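Local coordinates for hypothetical protein PA0094 (Pseudomonas aeruginosa, PDB 1TU1) that helps load the toxin Tse6 onto VgrG1a and is essential for its delivery to target cells, working as a homodimer, at residues Leu29-Phe40 with Asp124-Trp132; Ile81-Tyr91 with Met101-Arg109. All blocks are in the same frame, centred on the assembly; numbering follows the deposited sequence.

How the contacts relate
From the N terminus, the chain first runs through 29-40, which holds the end of strand 25-29, the connecting loop and the start of strand 38-45. Its partner is 124-132, at the start of helix 125-137, and contact 1 closes a loop of 83 residues. Contact 2 falls within that loop. It pairs 81-91 with 101-109, the two arms of a hairpin, and closes a short loop of nine residues. Both contacts reach the same six-stranded antiparallel sheet, contact 2 within it and contact 1 between its edge and the helix. Their centres lie about 20 Å apart, yet they touch: the helix of contact 1 meets R103 of contact 2, and L125 packs on M101.

Contact 1. Residues Leu29-Phe40 with Asp124-Trp132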
loop_
_atom_site.group_PDB
_atom_site.type_symbol
_atom_site.label_atom_id
_atom_site.label_comp_id
_atom_site.label_asym_id
_atom_site.label_seq_id
_atom_site.Cartn_x
_atom_site.Cartn_y
_atom_site.Cartn_z
ATOM N N LEU A 29 12.062 -8.072 -5.487
ATOM C CA LEU A 29 13.513 -8.265 -5.515
ATOM C C LEU A 29 13.836 -9.029 -6.803
ATOM O O LEU A 29 13.408 -10.151 -6.944
ATOM C CB LEU A 29 13.983 -9.084 -4.319
ATOM C CG LEU A 29 14.020 -8.376 -2.961
ATOM C CD1 LEU A 29 12.585 -8.173 -2.411
ATOM C CD2 LEU A 29 14.878 -9.172 -1.974
ATOM N N PRO A 30 14.603 -8.435 -7.710
ATOM C CA PRO A 30 14.795 -8.995 -9.061
ATOM C C PRO A 30 15.316 -10.422 -9.084
ATOM O O PRO A 30 16.149 -10.795 -8.253
ATOM C CB PRO A 30 15.826 -8.054 -9.707
ATOM C CG PRO A 30 16.405 -7.220 -8.593
ATOM C CD PRO A 30 15.365 -7.190 -7.507
ATOM N N ALA A 31 14.804 -11.224 -10.016
ATOM C CA ALA A 31 15.408 -12.523 -10.327
ATOM C C ALA A 31 16.886 -12.339 -10.673
ATOM O O ALA A 31 17.303 -11.272 -11.113
ATOM C CB ALA A 31 14.696 -13.188 -11.485
ATOM N N SER A 32 17.654 -13.397 -10.484
ATOM C CA SER A 32 19.089 -13.387 -10.771
ATOM C C SER A 32 19.564 -14.817 -10.971
ATOM O O SER A 32 19.592 -15.600 -10.026
ATOM C CB SER A 32 19.851 -12.741 -9.619
ATOM O OG SER A 32 21.207 -12.521 -9.960
ATOM N N GLY A 33 19.904 -15.171 -12.209
ATOM C CA GLY A 33 20.311 -16.532 -12.522
ATOM C C GLY A 33 19.168 -17.532 -12.409
ATOM O O GLY A 33 18.160 -17.394 -13.102
ATOM N N PRO A 34 19.324 -18.551 -11.563
ATOM C CA PRO A 34 18.256 -19.519 -11.299
ATOM C C PRO A 34 17.292 -19.084 -10.172
ATOM O O PRO A 34 16.246 -19.701 -10.009
ATOM C CB PRO A 34 19.032 -20.761 -10.867
ATOM C CG PRO A 34 20.234 -20.199 -10.148
ATOM C CD PRO A 34 20.544 -18.870 -10.801
ATOM N N ALA A 35 17.656 -18.064 -9.397
ATOM C CA ALA A 35 16.760 -17.526 -8.371
ATOM C C ALA A 35 15.656 -16.694 -9.017
ATOM O O ALA A 35 15.927 -15.810 -9.803
ATOM C CB ALA A 35 17.536 -16.685 -7.362
ATOM N N ARG A 36 14.413 -16.990 -8.669
ATOM C CA ARG A 36 13.281 -16.205 -9.149
ATOM C C ARG A 36 13.080 -14.915 -8.330
ATOM O O ARG A 36 13.683 -14.711 -7.268
ATOM C CB ARG A 36 11.989 -17.028 -9.131
ATOM C CG ARG A 36 12.079 -18.410 -9.777
ATOM C CD ARG A 36 12.578 -18.423 -11.217
ATOM N NE ARG A 36 12.322 -19.712 -11.875
ATOM C CZ ARG A 36 12.741 -20.038 -13.099
ATOM N NH1 ARG A 36 13.427 -19.176 -13.840
ATOM N NH2 ARG A 36 12.455 -21.236 -13.594
ATOM N N GLU A 37 12.251 -14.034 -8.872
ATOM C CA GLU A 37 11.900 -12.795 -8.208
ATOM C C GLU A 37 11.214 -13.110 -6.886
ATOM O O GLU A 37 10.370 -13.966 -6.823
ATOM C CB GLU A 37 10.947 -11.992 -9.094
ATOM C CG GLU A 37 10.698 -10.571 -8.643
ATOM C CD GLU A 37 9.975 -9.749 -9.700
ATOM O OE1 GLU A 37 8.748 -9.843 -9.752
ATOM O OE2 GLU A 37 10.631 -9.001 -10.450
ATOM N N ALA A 38 11.605 -12.412 -5.838
ATOM C CA ALA A 38 10.929 -12.491 -4.527
ATOM C C ALA A 38 10.149 -11.208 -4.253
ATOM O O ALA A 38 10.280 -10.225 -4.971
ATOM C CB ALA A 38 11.969 -12.676 -3.446
ATOM N N SER A 39 9.328 -11.229 -3.209
ATOM C CA SER A 39 8.610 -10.028 -2.797
ATOM C C SER A 39 8.907 -9.690 -1.343
ATOM O O SER A 39 9.084 -10.588 -0.511
ATOM C CB SER A 39 7.119 -10.167 -3.033
ATOM O OG SER A 39 6.499 -11.102 -2.187
ATOM N N PHE A 40 8.940 -8.395 -1.060
ATOM C CA PHE A 40 9.105 -7.865 0.298
ATOM C C PHE A 40 7.958 -6.879 0.464
ATOM O O PHE A 40 7.896 -5.868 -0.250
ATOM C CB PHE A 40 10.435 -7.170 0.438
ATOM C CG PHE A 40 10.656 -6.514 1.773
ATOM C CD1 PHE A 40 10.773 -7.280 2.919
ATOM C CD2 PHE A 40 10.694 -5.113 1.883
ATOM C CE1 PHE A 40 10.998 -6.676 4.171
ATOM C CE2 PHE A 40 10.902 -4.486 3.133
ATOM C CZ PHE A 40 11.040 -5.272 4.279
ATOM N N ASP A 124 15.311 -20.446 -3.141
ATOM C CA ASP A 124 15.776 -19.078 -3.404
ATOM C C ASP A 124 16.068 -18.258 -2.146
ATOM O O ASP A 124 16.610 -17.166 -2.248
ATOM C CB ASP A 124 14.759 -18.325 -4.280
ATOM C CG ASP A 124 14.690 -18.877 -5.697
ATOM O OD1 ASP A 124 15.586 -19.676 -6.078
ATOM O OD2 ASP A 124 13.776 -18.570 -6.491
ATOM N N LEU A 125 15.698 -18.756 -0.970
ATOM C CA LEU A 125 15.910 -17.972 0.246
ATOM C C LEU A 125 17.368 -17.519 0.412
ATOM O O LEU A 125 17.624 -16.336 0.655
ATOM C CB LEU A 125 15.397 -18.695 1.492
ATOM C CG LEU A 125 15.678 -17.953 2.805
ATOM C CD1 LEU A 125 15.049 -16.549 2.800
ATOM C CD2 LEU A 125 15.197 -18.738 4.007
ATOM N N PRO A 126 18.341 -18.422 0.264
ATOM C CA PRO A 126 19.748 -18.028 0.459
ATOM C C PRO A 126 20.210 -16.928 -0.475
ATOM O O PRO A 126 21.084 -16.149 -0.114
ATOM C CB PRO A 126 20.523 -19.335 0.187
ATOM C CG PRO A 126 19.545 -20.395 0.449
ATOM C CD PRO A 126 18.220 -19.857 -0.047
ATOM N N HIS A 127 19.649 -16.863 -1.674
ATOM C CA HIS A 127 20.045 -15.830 -2.616
ATOM C C HIS A 127 19.519 -14.448 -2.203
ATOM O O HIS A 127 20.212 -13.440 -2.326
ATOM C CB HIS A 127 19.544 -16.169 -4.020
ATOM C CG HIS A 127 19.809 -15.082 -4.999
ATOM N ND1 HIS A 127 18.965 -14.003 -5.151
ATOM C CD2 HIS A 127 20.857 -14.859 -5.821
ATOM C CE1 HIS A 127 19.471 -13.176 -6.046
ATOM N NE2 HIS A 127 20.621 -13.670 -6.466
ATOM N N HIS A 128 18.284 -14.400 -1.727
ATOM C CA HIS A 128 17.640 -13.117 -1.407
ATOM C C HIS A 128 17.963 -12.583 0.009
ATOM O O HIS A 128 17.824 -11.388 0.280
ATOM C CB HIS A 128 16.131 -13.252 -1.604
ATOM C CG HIS A 128 15.734 -13.326 -3.043
ATOM N ND1 HIS A 128 16.021 -12.324 -3.942
ATOM C CD2 HIS A 128 15.100 -14.293 -3.742
ATOM C CE1 HIS A 128 15.567 -12.667 -5.134
ATOM N NE2 HIS A 128 14.989 -13.849 -5.038
ATOM N N GLU A 129 18.417 -13.474 0.876
ATOM C CA GLU A 129 18.604 -13.180 2.299
ATOM C C GLU A 129 19.489 -11.980 2.571
ATOM O O GLU A 129 19.122 -11.134 3.373
ATOM C CB GLU A 129 19.120 -14.420 3.019
ATOM C CG GLU A 129 19.028 -14.376 4.531
ATOM C CD GLU A 129 19.214 -15.746 5.160
ATOM O OE1 GLU A 129 18.857 -16.759 4.511
ATOM O OE2 GLU A 129 19.720 -15.807 6.309
ATOM N N PRO A 130 20.644 -11.859 1.925
ATOM C CA PRO A 130 21.517 -10.711 2.172
ATOM C C PRO A 130 20.846 -9.344 1.982
ATOM O O PRO A 130 21.004 -8.456 2.837
ATOM C CB PRO A 130 22.645 -10.913 1.152
ATOM C CG PRO A 130 22.673 -12.384 0.944
ATOM C CD PRO A 130 21.251 -12.795 0.961
ATOM N N ALA A 131 20.136 -9.163 0.868
ATOM C CA ALA A 131 19.487 -7.891 0.578
ATOM C C ALA A 131 18.321 -7.649 1.554
ATOM O O ALA A 131 18.159 -6.555 2.033
ATOM C CB ALA A 131 18.979 -7.861 -0.854
ATOM N N TRP A 132 17.529 -8.680 1.813
ATOM C CA TRP A 132 16.459 -8.599 2.805
ATOM C C TRP A 132 17.002 -8.144 4.182
ATOM O O TRP A 132 16.524 -7.163 4.765
ATOM C CB TRP A 132 15.781 -9.939 2.932
ATOM C CG TRP A 132 14.834 -9.997 4.063
ATOM C CD1 TRP A 132 13.613 -9.394 4.143
ATOM C CD2 TRP A 132 15.036 -10.674 5.304
ATOM N NE1 TRP A 132 13.031 -9.682 5.354
ATOM C CE2 TRP A 132 13.880 -10.469 6.088
ATOM C CE3 TRP A 132 16.082 -11.451 5.837
ATOM C CZ2 TRP A 132 13.740 -10.997 7.380
ATOM C CZ3 TRP A 132 15.937 -11.985 7.129
ATOM C CH2 TRP A 132 14.780 -11.745 7.883
#
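H128 NE2 donates to R36 O at 2.7 Å. The carbonyl oxygen lies close to the imidazole plane and the bond is nearly straight, with 163° at the hydrogen. The proton on NE2 is therefore spent on a backbone carbonyl of the loop. A38 CB sits over one face of the same ring, 3.6 Å from its centroid. H127 ND1 lies over the opposite face, and L29 lies beside the ring in the conformer given. The chi1 of H128 (-72°) sets CG opposite its carbonyl carbon and sends the ring into this slot. A second bond holds the other side of the same residue: R36 N donates to D124 OD2 at 2.8 Å, from above the carboxylate plane. T121 OG1 accepts from D124 N.

The loop connects the two strands of a beta hairpin, 25-29 and 38-45, and carries a type II' turn from S32 to A35. The first turns of helix 125-137 thus pin this connection at one edge of the sheet. A35 CB lies over a face of the H127 ring in a CH-pi contact, and S32 CB approaches H127 NE2 at 3.4 Å. Further along, F40 CD1 touches the edge of the W132 indole at CD1, 3.7 Å away, the ring planes turned by 70°. W19 of the second subunit packs on L29, P30 and A131.

Contact 2. Residues Ile81-Tyr91 with Met101-Arg109; sequences IHGHAAVLLDY and MLRQVFIER
Strands 84-91 and 101-107 run antiparallel, their axes 164° apart, with V87-F106, L89-Q104 and Y91-L102 as hydrogen-bonded pairs and A86-I107, L88-V105 and D90-R103 as non-hydrogen-bonded pairs. E108 N also donates to A85 O. On the face that carries L88 and V105, R103 grips the D90 carboxylate side-on with two nitrogens. R103 NE reaches D90 OD1 at 2.7 Å, in the guanidinium plane but from above the carboxylate plane. R103 NH2 reaches D90 OD2 on its syn side, also at 2.7 Å but less straight, 137° at the hydrogen. The two planes are steeply turned against each other. The R103 chain bends at chi3 (74°), which brings the NE and NH2 edge of the guanidinium to the D90 carboxylate. W77 NE1 gives OD2 a second bond, and E129 binds NH1 of R103, so the arginine bridges two acids and ties the sheet to helix 125-137.

This is a beta hairpin toward one side of the six-stranded antiparallel sheet, between strand 72-81, outermost within the chain, and strand 113-120. On its other face, Y91 OH donates to Q104 OE1 at 2.6 Å, from above the amide carbonyl plane. T117 holds the amide from its other end, through NE2, and so helps fix its rotation. L102 CB lies over the centre of the Y91 ring, and L102 CD2 comes within 3.5 Å of Y91 OH. L89 CD1 meets F106 CE2 at 3.7 Å. Back on the D90 face, L88 CD1 rests on V105 CG2, and I81 CD1 crosses I107 CD1 at 4.0 Å. Near the end of the pairing, a water joins A85 N to E108 OE1, while OE2 of that glutamate is held by Q48.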
loop_
_atom_site.group_PDB
_atom_site.type_symbol
_atom_site.label_atom_id
_atom_site.label_comp_id
_atom_site.label_asym_id
_atom_site.label_seq_id
_atom_site.Cartn_x
_atom_site.Cartn_y
_atom_site.Cartn_z
ATOM N N ILE A 81 13.892 -3.802 17.895
ATOM C CA ILE A 81 14.222 -2.897 16.794
ATOM C C ILE A 81 14.028 -1.476 17.263
ATOM O O ILE A 81 12.894 -1.005 17.389
ATOM C CB ILE A 81 13.344 -3.223 15.553
ATOM C CG1 ILE A 81 13.710 -4.611 15.024
ATOM C CG2 ILE A 81 13.522 -2.156 14.458
ATOM C CD1 ILE A 81 12.790 -5.139 13.968
ATOM N N HIS A 82 15.133 -0.804 17.566
ATOM C CA HIS A 82 15.105 0.583 18.037
ATOM C C HIS A 82 14.086 0.776 19.156
ATOM O O HIS A 82 13.296 1.724 19.151
ATOM C CB HIS A 82 14.803 1.561 16.902
ATOM C CG HIS A 82 15.826 1.551 15.811
ATOM N ND1 HIS A 82 17.002 2.272 15.884
ATOM C CD2 HIS A 82 15.841 0.923 14.611
ATOM C CE1 HIS A 82 17.698 2.085 14.775
ATOM N NE2 HIS A 82 17.018 1.265 13.990
ATOM N N GLY A 83 14.114 -0.152 20.100
ATOM C CA GLY A 83 13.298 -0.089 21.300
ATOM C C GLY A 83 11.942 -0.716 21.138
ATOM O O GLY A 83 11.249 -0.889 22.124
ATOM N N HIS A 84 11.545 -1.028 19.899
ATOM C CA HIS A 84 10.269 -1.659 19.619
ATOM C C HIS A 84 10.393 -3.173 19.737
ATOM O O HIS A 84 11.290 -3.781 19.170
ATOM C CB HIS A 84 9.775 -1.319 18.212
ATOM C CG HIS A 84 9.495 0.128 17.989
ATOM N ND1 HIS A 84 10.436 1.119 18.196
ATOM C CD2 HIS A 84 8.358 0.756 17.609
ATOM C CE1 HIS A 84 9.886 2.293 17.938
ATOM N NE2 HIS A 84 8.625 2.101 17.585
ATOM N N ALA A 85 9.467 -3.788 20.457
ATOM C CA ALA A 85 9.373 -5.235 20.486
ATOM C C ALA A 85 9.031 -5.791 19.089
ATOM O O ALA A 85 8.135 -5.296 18.399
ATOM C CB ALA A 85 8.315 -5.676 21.484
ATOM N N ALA A 86 9.713 -6.862 18.718
ATOM C CA ALA A 86 9.502 -7.478 17.432
ATOM C C ALA A 86 9.696 -8.985 17.514
ATOM O O ALA A 86 10.421 -9.478 18.363
ATOM C CB ALA A 86 10.472 -6.862 16.431
ATOM N N VAL A 87 9.015 -9.708 16.642
ATOM C CA VAL A 87 9.224 -11.140 16.486
ATOM C C VAL A 87 9.442 -11.451 14.998
ATOM O O VAL A 87 8.632 -11.041 14.155
ATOM C CB VAL A 87 8.034 -11.932 17.006
ATOM C CG1 VAL A 87 8.204 -13.453 16.737
ATOM C CG2 VAL A 87 7.820 -11.674 18.503
ATOM N N LEU A 88 10.536 -12.150 14.691
ATOM C CA LEU A 88 10.758 -12.770 13.376
ATOM C C LEU A 88 10.343 -14.233 13.387
ATOM O O LEU A 88 10.792 -15.029 14.256
ATOM C CB LEU A 88 12.223 -12.627 12.942
ATOM C CG LEU A 88 12.706 -13.450 11.731
ATOM C CD1 LEU A 88 11.939 -13.092 10.479
ATOM C CD2 LEU A 88 14.171 -13.201 11.491
ATOM N N LEU A 89 9.479 -14.594 12.441
ATOM C CA LEU A 89 9.072 -15.964 12.219
ATOM C C LEU A 89 9.495 -16.404 10.830
ATOM O O LEU A 89 8.995 -15.852 9.830
ATOM C CB LEU A 89 7.567 -16.107 12.287
ATOM C CG LEU A 89 6.876 -15.766 13.598
ATOM C CD1 LEU A 89 5.402 -15.905 13.374
ATOM C CD2 LEU A 89 7.355 -16.692 14.740
ATOM N N ASP A 90 10.404 -17.380 10.772
ATOM C CA ASP A 90 10.770 -18.056 9.533
ATOM C C ASP A 90 9.927 -19.287 9.417
ATOM O O ASP A 90 9.975 -20.167 10.278
ATOM C CB ASP A 90 12.235 -18.438 9.531
ATOM C CG ASP A 90 13.128 -17.242 9.557
ATOM O OD1 ASP A 90 12.695 -16.170 9.068
ATOM O OD2 ASP A 90 14.267 -17.247 10.057
ATOM N N TYR A 91 9.102 -19.336 8.378
ATOM C CA TYR A 91 8.236 -20.477 8.174
ATOM C C TYR A 91 7.949 -20.760 6.711
ATOM O O TYR A 91 8.184 -19.918 5.845
ATOM C CB TYR A 91 6.944 -20.327 8.949
ATOM C CG TYR A 91 5.987 -19.198 8.560
ATOM C CD1 TYR A 91 4.918 -19.428 7.686
ATOM C CD2 TYR A 91 6.081 -17.937 9.159
ATOM C CE1 TYR A 91 4.015 -18.428 7.372
ATOM C CE2 TYR A 91 5.186 -16.925 8.857
ATOM C CZ TYR A 91 4.155 -17.166 7.969
ATOM O OH TYR A 91 3.255 -16.166 7.677
ATOM N N MET A 101 8.739 -20.129 1.201
ATOM C CA MET A 101 9.497 -19.749 2.378
ATOM C C MET A 101 9.229 -18.281 2.718
ATOM O O MET A 101 9.404 -17.393 1.877
ATOM C CB MET A 101 10.982 -19.947 2.105
ATOM C CG MET A 101 11.891 -19.926 3.320
ATOM S SD MET A 101 11.404 -21.076 4.653
ATOM C CE MET A 101 12.120 -20.153 6.054
ATOM N N LEU A 102 8.822 -18.042 3.965
ATOM C CA LEU A 102 8.542 -16.706 4.478
ATOM C C LEU A 102 9.479 -16.320 5.619
ATOM O O LEU A 102 9.791 -17.137 6.493
ATOM C CB LEU A 102 7.103 -16.651 4.963
ATOM C CG LEU A 102 6.097 -16.205 3.899
ATOM C CD1 LEU A 102 5.965 -17.232 2.762
ATOM C CD2 LEU A 102 4.767 -15.971 4.537
ATOM N N ARG A 103 9.940 -15.078 5.600
ATOM C CA ARG A 103 10.576 -14.458 6.747
ATOM C C ARG A 103 9.742 -13.217 7.080
ATOM O O ARG A 103 9.784 -12.213 6.344
ATOM C CB ARG A 103 12.019 -14.104 6.436
ATOM C CG ARG A 103 12.821 -15.305 5.867
ATOM C CD ARG A 103 14.310 -15.205 6.066
ATOM N NE ARG A 103 14.713 -15.452 7.442
ATOM C CZ ARG A 103 15.970 -15.399 7.873
ATOM N NH1 ARG A 103 16.955 -15.063 7.057
ATOM N NH2 ARG A 103 16.252 -15.631 9.149
ATOM N N GLN A 104 8.975 -13.323 8.163
ATOM C CA GLN A 104 7.922 -12.381 8.532
ATOM C C GLN A 104 8.223 -11.727 9.888
ATOM O O GLN A 104 8.354 -12.415 10.902
ATOM C CB GLN A 104 6.590 -13.115 8.571
ATOM C CG GLN A 104 5.368 -12.230 8.622
ATOM C CD GLN A 104 4.102 -12.963 8.266
ATOM O OE1 GLN A 104 3.730 -13.937 8.924
ATOM N NE2 GLN A 104 3.439 -12.517 7.199
ATOM N N VAL A 105 8.394 -10.412 9.901
ATOM C CA VAL A 105 8.713 -9.681 11.122
ATOM C C VAL A 105 7.484 -8.880 11.585
ATOM O O VAL A 105 6.874 -8.130 10.812
ATOM C CB VAL A 105 9.881 -8.752 10.920
ATOM C CG1 VAL A 105 10.224 -7.981 12.227
ATOM C CG2 VAL A 105 11.133 -9.522 10.414
ATOM N N PHE A 106 7.110 -9.062 12.843
ATOM C CA PHE A 106 6.029 -8.296 13.434
ATOM C C PHE A 106 6.666 -7.291 14.345
ATOM O O PHE A 106 7.464 -7.668 15.219
ATOM C CB PHE A 106 5.116 -9.214 14.223
ATOM C CG PHE A 106 4.466 -10.271 13.409
ATOM C CD1 PHE A 106 3.168 -10.104 12.960
ATOM C CD2 PHE A 106 5.141 -11.441 13.082
ATOM C CE1 PHE A 106 2.533 -11.091 12.212
ATOM C CE2 PHE A 106 4.507 -12.451 12.327
ATOM C CZ PHE A 106 3.206 -12.269 11.885
ATOM N N ILE A 107 6.364 -6.006 14.133
ATOM C CA ILE A 107 6.944 -4.941 14.934
ATOM C C ILE A 107 5.831 -4.224 15.678
ATOM O O ILE A 107 4.960 -3.611 15.076
ATOM C CB ILE A 107 7.730 -3.922 14.080
ATOM C CG1 ILE A 107 8.735 -4.630 13.161
ATOM C CG2 ILE A 107 8.411 -2.881 14.996
ATOM C CD1 ILE A 107 9.460 -3.694 12.226
ATOM N N GLU A 108 5.863 -4.317 17.002
ATOM C CA GLU A 108 4.869 -3.660 17.830
ATOM C C GLU A 108 4.921 -2.152 17.599
ATOM O O GLU A 108 5.944 -1.543 17.755
ATOM C CB GLU A 108 5.104 -3.915 19.327
ATOM C CG GLU A 108 3.876 -3.474 20.113
ATOM C CD GLU A 108 3.982 -3.665 21.627
ATOM O OE1 GLU A 108 5.112 -3.717 22.182
ATOM O OE2 GLU A 108 2.895 -3.745 22.221
ATOM N N ARG A 109 3.771 -1.580 17.279
ATOM C CA ARG A 109 3.583 -0.142 17.197
ATOM C C ARG A 109 2.104 0.163 17.393
ATOM O O ARG A 109 1.248 -0.669 17.152
ATOM C CB ARG A 109 4.022 0.348 15.807
ATOM C CG ARG A 109 4.048 1.823 15.590
ATOM C CD ARG A 109 4.791 2.225 14.290
ATOM N NE ARG A 109 5.010 3.664 14.240
ATOM C CZ ARG A 109 4.076 4.576 13.981
ATOM N NH1 ARG A 109 2.844 4.232 13.690
ATOM N NH2 ARG A 109 4.385 5.862 14.003
HETATM O O HOH W 1 7.331 -2.317 21.746
#